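Side-chain contacts in trichothecene 15-O-acetyltransferase TRI3 (Fusarium sporotrichioides, PDB 3FOT), which transfers an acetyl group to the C-15 oxygen of trichothecene intermediates during the biosynthesis of mycotoxins such as T-2 toxin: residues T170-P173 with Q174-V178; L237-I241 with N242-S246; Q399-N403 with P404-A408; S509-E512 with F513-F517. All coordinates share one frame; numbering follows the deposited sequence.

How the contacts relate
All four contacts are local, linking side chains a few residues apart, yet each takes its chemistry from its place. Contacts 2 and 3 adjoin: Leu239 and Leu244 of the surface loop 237-245 pack on Phe405, in the junction of helices 379-401 and 406-423, and the centres of the two contacts lie about 11 Å apart. Both turns combine an aspartate or asparagine side-chain oxygen with backbone bonds, but contact 3 is partly buried and contact 2 is a surface contact. Contact 1, partly buried at the entrance to a strand, lies across the chain's centre from both, its centre about 54 Å from that of contact 2. Contact 4 differs again, a partly buried run of regular helix with largely apolar side chains.

Contact 1 of 4, residues T170-P173 with Q174-V178; sequences TPIP and QDATV
Ile172 meets the chain beyond the turn through two branches. Its CG2 lies 3.8 Å from CB of Ala176, and its CD1 lies 3.8 Å from CG2 of Val178, which the isoleucine crosses at about a right angle. CG2 of Ile172 stands opposite the backbone N about the CA–CB bond, while CG1 (chi1 -68°) carries CD1 to the valine. Branched aliphatic residues suit this buried spot, and the small methyl of Ala176 also fits against the Pro173 ring, with its CB 3.7 Å from CD. Behind these apolar touches a single backbone bond closes the loop: Ala176 N donates to Pro173 O at 3.0 Å. Asp175 holds the third position of the turn, where type II geometry calls for a positive phi, here 66°; its CB is directed away from 170-173. Further out, Asn61 of strand 53-61 pairs through its backbone with Asp175 and Ala176, and Arg60 NH1 bonds to Asp175 O. Ser163 of strand 158-163 touches both Ile172 and Val178. Pro173 to Ala176 form a type II beta turn that delivers the chain into strand 177-184, between strands 158-163 and 53-61 of the mixed sheet.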
loop_
_atom_site.group_PDB
_atom_site.type_symbol
_atom_site.label_atom_id
_atom_site.label_comp_id
_atom_site.label_asym_id
_atom_site.label_seq_id
_atom_site.Cartn_x
_atom_site.Cartn_y
_atom_site.Cartn_z
ATOM N N THR A 170 17.747 -26.615 -9.553
ATOM C CA THR A 170 19.049 -26.033 -9.827
ATOM C C THR A 170 19.513 -25.189 -8.620
ATOM O O THR A 170 18.791 -24.286 -8.197
ATOM C CB THR A 170 18.984 -25.140 -11.092
ATOM O OG1 THR A 170 18.534 -25.927 -12.207
ATOM C CG2 THR A 170 20.354 -24.514 -11.407
ATOM N N PRO A 171 20.728 -25.451 -8.091
ATOM C CA PRO A 171 21.237 -24.600 -7.013
ATOM C C PRO A 171 21.354 -23.149 -7.478
ATOM O O PRO A 171 21.833 -22.865 -8.599
ATOM C CB PRO A 171 22.618 -25.191 -6.703
ATOM C CG PRO A 171 22.583 -26.590 -7.238
ATOM C CD PRO A 171 21.685 -26.521 -8.448
ATOM N N ILE A 172 20.875 -22.245 -6.633
ATOM C CA ILE A 172 20.887 -20.830 -6.958
ATOM C C ILE A 172 22.319 -20.345 -6.695
ATOM O O ILE A 172 22.810 -20.461 -5.588
ATOM C CB ILE A 172 19.829 -20.060 -6.153
ATOM C CG1 ILE A 172 18.408 -20.480 -6.620
ATOM C CG2 ILE A 172 20.032 -18.541 -6.324
ATOM C CD1 ILE A 172 17.376 -20.260 -5.565
ATOM N N PRO A 173 23.010 -19.878 -7.745
ATOM C CA PRO A 173 24.412 -19.530 -7.592
ATOM C C PRO A 173 24.648 -18.444 -6.535
ATOM O O PRO A 173 23.755 -17.624 -6.275
ATOM C CB PRO A 173 24.792 -19.022 -8.976
ATOM C CG PRO A 173 23.859 -19.726 -9.916
ATOM C CD PRO A 173 22.550 -19.739 -9.140
ATOM N N GLN A 174 25.847 -18.432 -5.960
ATOM C CA GLN A 174 26.286 -17.334 -5.110
ATOM C C GLN A 174 26.100 -16.039 -5.884
ATOM O O GLN A 174 26.432 -15.988 -7.072
ATOM C CB GLN A 174 27.775 -17.490 -4.766
ATOM C CG GLN A 174 28.018 -18.321 -3.527
ATOM C CD GLN A 174 27.386 -17.664 -2.311
ATOM O OE1 GLN A 174 27.568 -16.464 -2.077
ATOM N NE2 GLN A 174 26.609 -18.425 -1.566
ATOM N N ASP A 175 25.529 -15.035 -5.213
ATOM C CA ASP A 175 25.240 -13.699 -5.765
ATOM C C ASP A 175 24.210 -13.602 -6.877
ATOM O O ASP A 175 24.010 -12.533 -7.439
ATOM C CB ASP A 175 26.529 -12.955 -6.115
ATOM C CG ASP A 175 27.429 -12.840 -4.913
ATOM O OD1 ASP A 175 26.961 -12.313 -3.866
ATOM O OD2 ASP A 175 28.569 -13.344 -4.981
ATOM N N ALA A 176 23.533 -14.715 -7.156
ATOM C CA ALA A 176 22.398 -14.695 -8.066
ATOM C C ALA A 176 21.206 -14.035 -7.370
ATOM O O ALA A 176 21.109 -14.031 -6.143
ATOM C CB ALA A 176 22.033 -16.092 -8.477
ATOM N N THR A 177 20.326 -13.477 -8.194
ATOM C CA THR A 177 19.114 -12.796 -7.750
ATOM C C THR A 177 17.989 -13.814 -7.614
ATOM O O THR A 177 17.837 -14.706 -8.456
ATOM C CB THR A 177 18.761 -11.737 -8.821
ATOM O OG1 THR A 177 19.752 -10.699 -8.740
ATOM C CG2 THR A 177 17.374 -11.152 -8.640
ATOM N N VAL A 178 17.217 -13.702 -6.539
ATOM C CA VAL A 178 15.926 -14.372 -6.443
ATOM C C VAL A 178 14.923 -13.225 -6.279
ATOM O O VAL A 178 15.111 -12.377 -5.410
ATOM C CB VAL A 178 15.815 -15.296 -5.221
ATOM C CG1 VAL A 178 14.394 -15.847 -5.105
ATOM C CG2 VAL A 178 16.804 -16.473 -5.318
#

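Contact 2 of 4, residues L237-I241 with N242-S246; sequences LKLDI and NTLGS
Asn242 opens the second half by giving its backbone N to Asp240 OD1 at 3.0 Å, meeting the carboxylate on its anti side and 35° out of its plane. The aspartate can reach because its CG lies opposite the backbone N (chi1 180°), which swings the carboxylate to the carbonyl side, within reach of the N-H two residues on. Thr243 then grips Asp240 O twice. Its N donates at 3.1 Å from above the carbonyl plane, whereas its OG1 donates at 2.6 Å, nearly end-on to the carbonyl oxygen. A threonine suits this place because its hydroxyl, set between the backbone N and carbonyl carbon, adds a second donor to the one oxygen, while its CG2 rests 3.9 Å from Asp240 CB. Leu244 follows with its N bonded to Ile241 O at 3.2 Å. Its CD1 packs 3.9 Å from Ile241 CB, and its other methyl, CD2, lies 3.9 Å from Leu239 CD2. Both leucines pack on Phe405, and Ile241 and Leu244 also touch Ala408 of helix 406-423. Polar groups thus tie the turn while aliphatic ones anchor it: an Asx turn at Asp240 leading into a short 3-10 turn, just before helix 246-264.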
loop_
_atom_site.group_PDB
_atom_site.type_symbol
_atom_site.label_atom_id
_atom_site.label_comp_id
_atom_site.label_asym_id
_atom_site.label_seq_id
_atom_site.Cartn_x
_atom_site.Cartn_y
_atom_site.Cartn_z
ATOM N N LEU A 237 -10.221 2.136 19.046
ATOM C CA LEU A 237 -9.853 3.551 19.106
ATOM C C LEU A 237 -9.690 4.039 20.520
ATOM O O LEU A 237 -10.315 3.520 21.450
ATOM C CB LEU A 237 -10.877 4.441 18.400
ATOM C CG LEU A 237 -11.313 4.091 16.988
ATOM C CD1 LEU A 237 -12.505 4.946 16.614
ATOM C CD2 LEU A 237 -10.170 4.318 16.013
ATOM N N LYS A 238 -8.846 5.042 20.665
ATOM C CA LYS A 238 -8.743 5.752 21.937
ATOM C C LYS A 238 -10.049 6.456 22.243
ATOM O O LYS A 238 -10.503 6.445 23.394
ATOM C CB LYS A 238 -7.633 6.784 21.877
ATOM C CG LYS A 238 -6.246 6.177 21.739
ATOM C CD LYS A 238 -5.245 7.298 21.548
ATOM C CE LYS A 238 -3.836 6.807 21.717
ATOM N NZ LYS A 238 -2.896 7.949 21.602
ATOM N N LEU A 239 -10.640 7.056 21.209
ATOM C CA LEU A 239 -11.860 7.865 21.344
ATOM C C LEU A 239 -13.091 6.981 21.449
ATOM O O LEU A 239 -13.198 5.982 20.755
ATOM C CB LEU A 239 -12.007 8.828 20.144
ATOM C CG LEU A 239 -13.043 9.975 20.197
ATOM C CD1 LEU A 239 -12.812 10.941 21.351
ATOM C CD2 LEU A 239 -12.953 10.743 18.922
ATOM N N ASP A 240 -14.018 7.355 22.331
ATOM C CA ASP A 240 -15.326 6.702 22.385
ATOM C C ASP A 240 -16.227 7.374 21.347
ATOM O O ASP A 240 -16.587 8.536 21.493
ATOM C CB ASP A 240 -15.904 6.842 23.797
ATOM C CG ASP A 240 -17.270 6.202 23.953
ATOM O OD1 ASP A 240 -17.954 5.906 22.951
ATOM O OD2 ASP A 240 -17.658 5.989 25.118
ATOM N N ILE A 241 -16.609 6.659 20.290
ATOM C CA ILE A 241 -17.296 7.344 19.177
ATOM C C ILE A 241 -18.714 7.802 19.524
ATOM O O ILE A 241 -19.248 8.688 18.859
ATOM C CB ILE A 241 -17.243 6.593 17.810
ATOM C CG1 ILE A 241 -18.083 5.324 17.815
ATOM C CG2 ILE A 241 -15.794 6.358 17.332
ATOM C CD1 ILE A 241 -19.280 5.471 16.958
ATOM N N ASN A 242 -19.294 7.234 20.585
ATOM C CA ASN A 242 -20.598 7.719 21.091
ATOM C C ASN A 242 -20.601 9.179 21.510
ATOM O O ASN A 242 -21.657 9.818 21.546
ATOM C CB ASN A 242 -21.073 6.856 22.256
ATOM C CG ASN A 242 -21.339 5.451 21.833
ATOM O OD1 ASN A 242 -20.648 4.522 22.264
ATOM N ND2 ASN A 242 -22.304 5.278 20.939
ATOM N N THR A 243 -19.417 9.701 21.812
ATOM C CA THR A 243 -19.275 11.048 22.351
ATOM C C THR A 243 -19.307 12.106 21.255
ATOM O O THR A 243 -19.337 13.291 21.553
ATOM C CB THR A 243 -17.960 11.190 23.161
ATOM O OG1 THR A 243 -16.832 10.992 22.292
ATOM C CG2 THR A 243 -17.920 10.171 24.298
ATOM N N LEU A 244 -19.281 11.672 19.991
ATOM C CA LEU A 244 -19.201 12.610 18.853
ATOM C C LEU A 244 -20.491 13.398 18.626
ATOM O O LEU A 244 -21.582 12.919 18.943
ATOM C CB LEU A 244 -18.793 11.883 17.569
ATOM C CG LEU A 244 -17.411 11.236 17.693
ATOM C CD1 LEU A 244 -17.142 10.304 16.506
ATOM C CD2 LEU A 244 -16.315 12.284 17.813
ATOM N N GLY A 245 -20.340 14.587 18.041
ATOM C CA GLY A 245 -21.438 15.542 17.881
ATOM C C GLY A 245 -21.298 16.370 16.612
ATOM O O GLY A 245 -20.806 15.882 15.579
ATOM N N SER A 246 -21.738 17.629 16.667
ATOM C CA SER A 246 -21.839 18.423 15.428
ATOM C C SER A 246 -20.489 18.831 14.815
ATOM O O SER A 246 -20.392 18.960 13.595
ATOM C CB SER A 246 -22.718 19.657 15.639
ATOM O OG SER A 246 -22.109 20.480 16.606
#

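Contact 3 of 4, residues Q399-N403 with P404-A408; sequences QWLEN and PFLQA
Asn403 and Phe405 are brought together by two torsions: the asparagine CG lies roughly opposite the backbone N, beside the carbonyl carbon (chi1 -153°), and the phenylalanine CG sits between its own N and carbonyl carbon (chi1 62°). The amide consequently slides over one face of the ring, its OD1 2.9 Å above the plane and over the centre, with amide and ring planes 34° apart. The same OD1 accepts the nearly straight bond from Phe405 N at 3.2 Å, which makes an Asx turn. OD1 thus takes the N-H of the very residue whose ring face it lies over, which probably fixes the rotation of the amide. A second bond, Leu406 N to Asn403 O at 3.1 Å, closes a type I beta turn around this Asx turn. Pro404, lacking an N-H and restrained in phi, suits the turn's second position, and Phe405 is the N-cap residue of helix 406-423. That helix bears His414, which binds 15-deacetylcalonectrin and whose side chain is about 9 Å from that of Leu406. Leu406 faces back to the preceding helix. Its CD1 comes to the edge of the Trp400 indole, 3.8 Å from CE3 and in the ring plane, and its CD2 lies 4.0 Å from Leu401 CD2. Trp400 is also held in a cation-pi contact by Lys251 of helix 246-264, while Phe248 of that helix meets Phe405 edge-to-face. Asn403 O has an additional donor in Trp344 NE1.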
loop_
_atom_site.group_PDB
_atom_site.type_symbol
_atom_site.label_atom_id
_atom_site.label_comp_id
_atom_site.label_asym_id
_atom_site.label_seq_id
_atom_site.Cartn_x
_atom_site.Cartn_y
_atom_site.Cartn_z
ATOM N N GLN A 399 -4.721 20.694 10.119
ATOM C CA GLN A 399 -6.164 20.852 10.301
ATOM C C GLN A 399 -6.874 19.515 10.444
ATOM O O GLN A 399 -8.002 19.449 10.913
ATOM C CB GLN A 399 -6.792 21.606 9.118
ATOM N N TRP A 400 -6.219 18.447 10.013
ATOM C CA TRP A 400 -6.866 17.151 10.021
ATOM C C TRP A 400 -6.243 16.266 11.075
ATOM O O TRP A 400 -6.941 15.710 11.906
ATOM C CB TRP A 400 -6.810 16.527 8.623
ATOM C CG TRP A 400 -7.628 17.344 7.641
ATOM C CD1 TRP A 400 -7.205 18.418 6.909
ATOM C CD2 TRP A 400 -9.020 17.179 7.343
ATOM N NE1 TRP A 400 -8.241 18.922 6.166
ATOM C CE2 TRP A 400 -9.372 18.190 6.423
ATOM C CE3 TRP A 400 -10.002 16.275 7.765
ATOM C CZ2 TRP A 400 -10.670 18.322 5.910
ATOM C CZ3 TRP A 400 -11.286 16.403 7.269
ATOM C CH2 TRP A 400 -11.618 17.418 6.344
ATOM N N LEU A 401 -4.919 16.170 11.055
ATOM C CA LEU A 401 -4.194 15.243 11.904
ATOM C C LEU A 401 -4.260 15.547 13.401
ATOM O O LEU A 401 -4.148 14.641 14.212
ATOM C CB LEU A 401 -2.740 15.152 11.461
ATOM C CG LEU A 401 -2.378 14.866 9.992
ATOM C CD1 LEU A 401 -0.847 14.803 9.896
ATOM C CD2 LEU A 401 -3.020 13.606 9.429
ATOM N N GLU A 402 -4.441 16.811 13.760
ATOM C CA GLU A 402 -4.462 17.188 15.177
ATOM C C GLU A 402 -5.812 16.881 15.825
ATOM O O GLU A 402 -5.982 17.056 17.030
ATOM C CB GLU A 402 -4.087 18.663 15.356
ATOM C CG GLU A 402 -2.710 19.043 14.799
ATOM C CD GLU A 402 -1.574 18.163 15.280
ATOM O OE1 GLU A 402 -1.280 18.160 16.499
ATOM O OE2 GLU A 402 -0.954 17.490 14.427
ATOM N N ASN A 403 -6.764 16.394 15.034
ATOM C CA ASN A 403 -8.085 16.115 15.548
ATOM C C ASN A 403 -8.244 14.700 16.108
ATOM O O ASN A 403 -7.998 13.737 15.391
ATOM C CB ASN A 403 -9.106 16.334 14.459
ATOM C CG ASN A 403 -10.411 16.698 15.019
ATOM O OD1 ASN A 403 -10.958 15.969 15.855
ATOM N ND2 ASN A 403 -10.916 17.861 14.623
ATOM N N PRO A 404 -8.655 14.565 17.387
ATOM C CA PRO A 404 -8.764 13.234 17.978
ATOM C C PRO A 404 -9.794 12.299 17.336
ATOM O O PRO A 404 -9.708 11.100 17.530
ATOM C CB PRO A 404 -9.144 13.528 19.443
ATOM C CG PRO A 404 -8.675 14.923 19.669
ATOM C CD PRO A 404 -9.005 15.606 18.378
ATOM N N PHE A 405 -10.755 12.836 16.596
ATOM C CA PHE A 405 -11.754 11.991 15.955
ATOM C C PHE A 405 -11.380 11.545 14.534
ATOM O O PHE A 405 -12.196 10.925 13.847
ATOM C CB PHE A 405 -13.178 12.597 16.015
ATOM C CG PHE A 405 -13.345 13.941 15.309
ATOM C CD1 PHE A 405 -12.908 14.145 13.990
ATOM C CD2 PHE A 405 -14.005 14.993 15.964
ATOM C CE1 PHE A 405 -13.079 15.377 13.365
ATOM C CE2 PHE A 405 -14.195 16.228 15.339
ATOM C CZ PHE A 405 -13.740 16.419 14.030
ATOM N N LEU A 406 -10.151 11.837 14.107
ATOM C CA LEU A 406 -9.808 11.642 12.678
ATOM C C LEU A 406 -10.018 10.212 12.172
ATOM O O LEU A 406 -10.555 10.023 11.067
ATOM C CB LEU A 406 -8.406 12.167 12.326
ATOM C CG LEU A 406 -8.247 12.341 10.802
ATOM C CD1 LEU A 406 -9.125 13.471 10.235
ATOM C CD2 LEU A 406 -6.772 12.521 10.413
ATOM N N GLN A 407 -9.637 9.201 12.962
ATOM C CA GLN A 407 -9.840 7.818 12.487
ATOM C C GLN A 407 -11.321 7.502 12.341
ATOM O O GLN A 407 -11.730 6.903 11.344
ATOM C CB GLN A 407 -9.106 6.766 13.327
ATOM C CG GLN A 407 -9.264 5.326 12.784
ATOM C CD GLN A 407 -8.763 5.147 11.334
ATOM O OE1 GLN A 407 -7.800 5.782 10.912
ATOM N NE2 GLN A 407 -9.426 4.272 10.583
ATOM N N ALA A 408 -12.133 7.936 13.309
ATOM C CA ALA A 408 -13.584 7.762 13.186
ATOM C C ALA A 408 -14.137 8.440 11.925
ATOM O O ALA A 408 -15.040 7.913 11.265
ATOM C CB ALA A 408 -14.313 8.302 14.454
#

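Contact 4 of 4, residues S509-E512 with F513-F517; sequences SIVE and FMLAF
Residues Ser509 to Ala516 are joined by consecutive i to i+4 backbone bonds: Phe513 N to Ser509 O at 3.1 Å, Met514 N to Ile510 O at 3.1 Å, Leu515 N to Val511 O at 2.9 Å and Ala516 N to Glu512 O at 2.9 Å. On this spiral, side chains one turn apart come to lie next to one another. Val511 and Leu515 run side by side in the same direction, CG1 of the valine 3.7 Å from CD1 of the leucine. The valine holds CG1 opposite the backbone N (chi1 171°), which brings that methyl round to the leucine. Ile510 and Met514 are likewise side by side, with Ile510 CG2 4.1 Å from Met514 SD; the unbranched, flexible thioether chain can follow the isoleucine. On another flank Ser509 OG approaches Phe513 CE2 to 3.8 Å. That hydroxyl is hydrogen-bonded to His375 NE2, and the same histidine ring stacks on Phe513, so one loop residue engages both members of the pair. Glu512, whose chain is extended beyond CG, takes the exposed side, where a carboxylate can be solvated. Ala516 sits with its CB close to Glu512 O. Around them, Met514 packs on Thr310 and Ala313 of helix 306-321, Leu515 on Glu288 and Ile292 of helix 286-299, and Ala516 on Gln382 of helix 379-401. This is the C-terminal alpha helix 500-516, packed on several sides by those three helices, with Glu512 on its exposed side.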
loop_
_atom_site.group_PDB
_atom_site.type_symbol
_atom_site.label_atom_id
_atom_site.label_comp_id
_atom_site.label_asym_id
_atom_site.label_seq_id
_atom_site.Cartn_x
_atom_site.Cartn_y
_atom_site.Cartn_z
ATOM N N SER A 509 9.768 15.585 -14.214
ATOM C CA SER A 509 9.542 16.966 -13.777
ATOM C C SER A 509 9.494 17.060 -12.252
ATOM O O SER A 509 10.095 17.964 -11.641
ATOM C CB SER A 509 8.232 17.508 -14.387
ATOM O OG SER A 509 8.033 18.878 -13.988
ATOM N N ILE A 510 8.747 16.141 -11.635
ATOM C CA ILE A 510 8.650 16.083 -10.191
ATOM C C ILE A 510 10.033 15.881 -9.607
ATOM O O ILE A 510 10.424 16.599 -8.698
ATOM C CB ILE A 510 7.766 14.902 -9.728
ATOM C CG1 ILE A 510 6.313 15.097 -10.178
ATOM C CG2 ILE A 510 7.869 14.706 -8.219
ATOM C CD1 ILE A 510 5.536 13.760 -10.193
ATOM N N VAL A 511 10.761 14.907 -10.147
ATOM C CA VAL A 511 12.122 14.600 -9.646
ATOM C C VAL A 511 13.055 15.814 -9.762
ATOM O O VAL A 511 13.808 16.129 -8.825
ATOM C CB VAL A 511 12.722 13.361 -10.366
ATOM C CG1 VAL A 511 14.199 13.189 -10.016
ATOM C CG2 VAL A 511 11.953 12.085 -9.982
ATOM N N GLU A 512 13.009 16.480 -10.919
ATOM C CA GLU A 512 13.810 17.677 -11.132
ATOM C C GLU A 512 13.542 18.761 -10.078
ATOM O O GLU A 512 14.483 19.377 -9.559
ATOM C CB GLU A 512 13.612 18.212 -12.551
ATOM C CG GLU A 512 14.644 19.271 -12.931
ATOM C CD GLU A 512 14.511 19.773 -14.364
ATOM O OE1 GLU A 512 13.697 19.197 -15.134
ATOM O OE2 GLU A 512 15.224 20.750 -14.707
ATOM N N PHE A 513 12.269 19.019 -9.761
ATOM C CA PHE A 513 11.974 20.005 -8.708
ATOM C C PHE A 513 12.479 19.573 -7.331
ATOM O O PHE A 513 13.007 20.387 -6.584
ATOM C CB PHE A 513 10.481 20.326 -8.624
ATOM C CG PHE A 513 9.977 21.226 -9.719
ATOM C CD1 PHE A 513 10.558 22.487 -9.946
ATOM C CD2 PHE A 513 8.873 20.834 -10.496
ATOM C CE1 PHE A 513 10.061 23.350 -10.940
ATOM C CE2 PHE A 513 8.373 21.692 -11.505
ATOM C CZ PHE A 513 8.976 22.943 -11.728
ATOM N N MET A 514 12.298 18.296 -6.985
ATOM C CA MET A 514 12.863 17.786 -5.729
ATOM C C MET A 514 14.372 18.025 -5.655
ATOM O O MET A 514 14.910 18.479 -4.615
ATOM C CB MET A 514 12.527 16.296 -5.577
ATOM C CG MET A 514 11.029 16.087 -5.293
ATOM S SD MET A 514 10.638 14.340 -5.273
ATOM C CE MET A 514 11.381 13.832 -3.706
ATOM N N LEU A 515 15.061 17.728 -6.746
ATOM C CA LEU A 515 16.509 17.857 -6.785
ATOM C C LEU A 515 16.925 19.313 -6.682
ATOM O O LEU A 515 17.960 19.641 -6.084
ATOM C CB LEU A 515 17.083 17.189 -8.042
ATOM C CG LEU A 515 17.023 15.657 -8.003
ATOM C CD1 LEU A 515 17.347 15.114 -9.398
ATOM C CD2 LEU A 515 17.969 15.076 -6.918
ATOM N N ALA A 516 16.081 20.184 -7.216
ATOM C CA ALA A 516 16.333 21.622 -7.172
ATOM C C ALA A 516 16.324 22.177 -5.749
ATOM O O ALA A 516 16.840 23.256 -5.501
ATOM C CB ALA A 516 15.314 22.377 -8.082
ATOM N N PHE A 517 15.742 21.437 -4.814
ATOM C CA PHE A 517 15.634 21.894 -3.439
ATOM C C PHE A 517 16.944 21.694 -2.690
ATOM O O PHE A 517 17.109 22.229 -1.590
ATOM C CB PHE A 517 14.537 21.103 -2.728
ATOM C CG PHE A 517 13.913 21.806 -1.583
ATOM C CD1 PHE A 517 13.169 22.970 -1.799
ATOM C CD2 PHE A 517 13.982 21.273 -0.287
ATOM C CE1 PHE A 517 12.525 23.614 -0.739
ATOM C CE2 PHE A 517 13.342 21.896 0.779
ATOM C CZ PHE A 517 12.599 23.085 0.554
#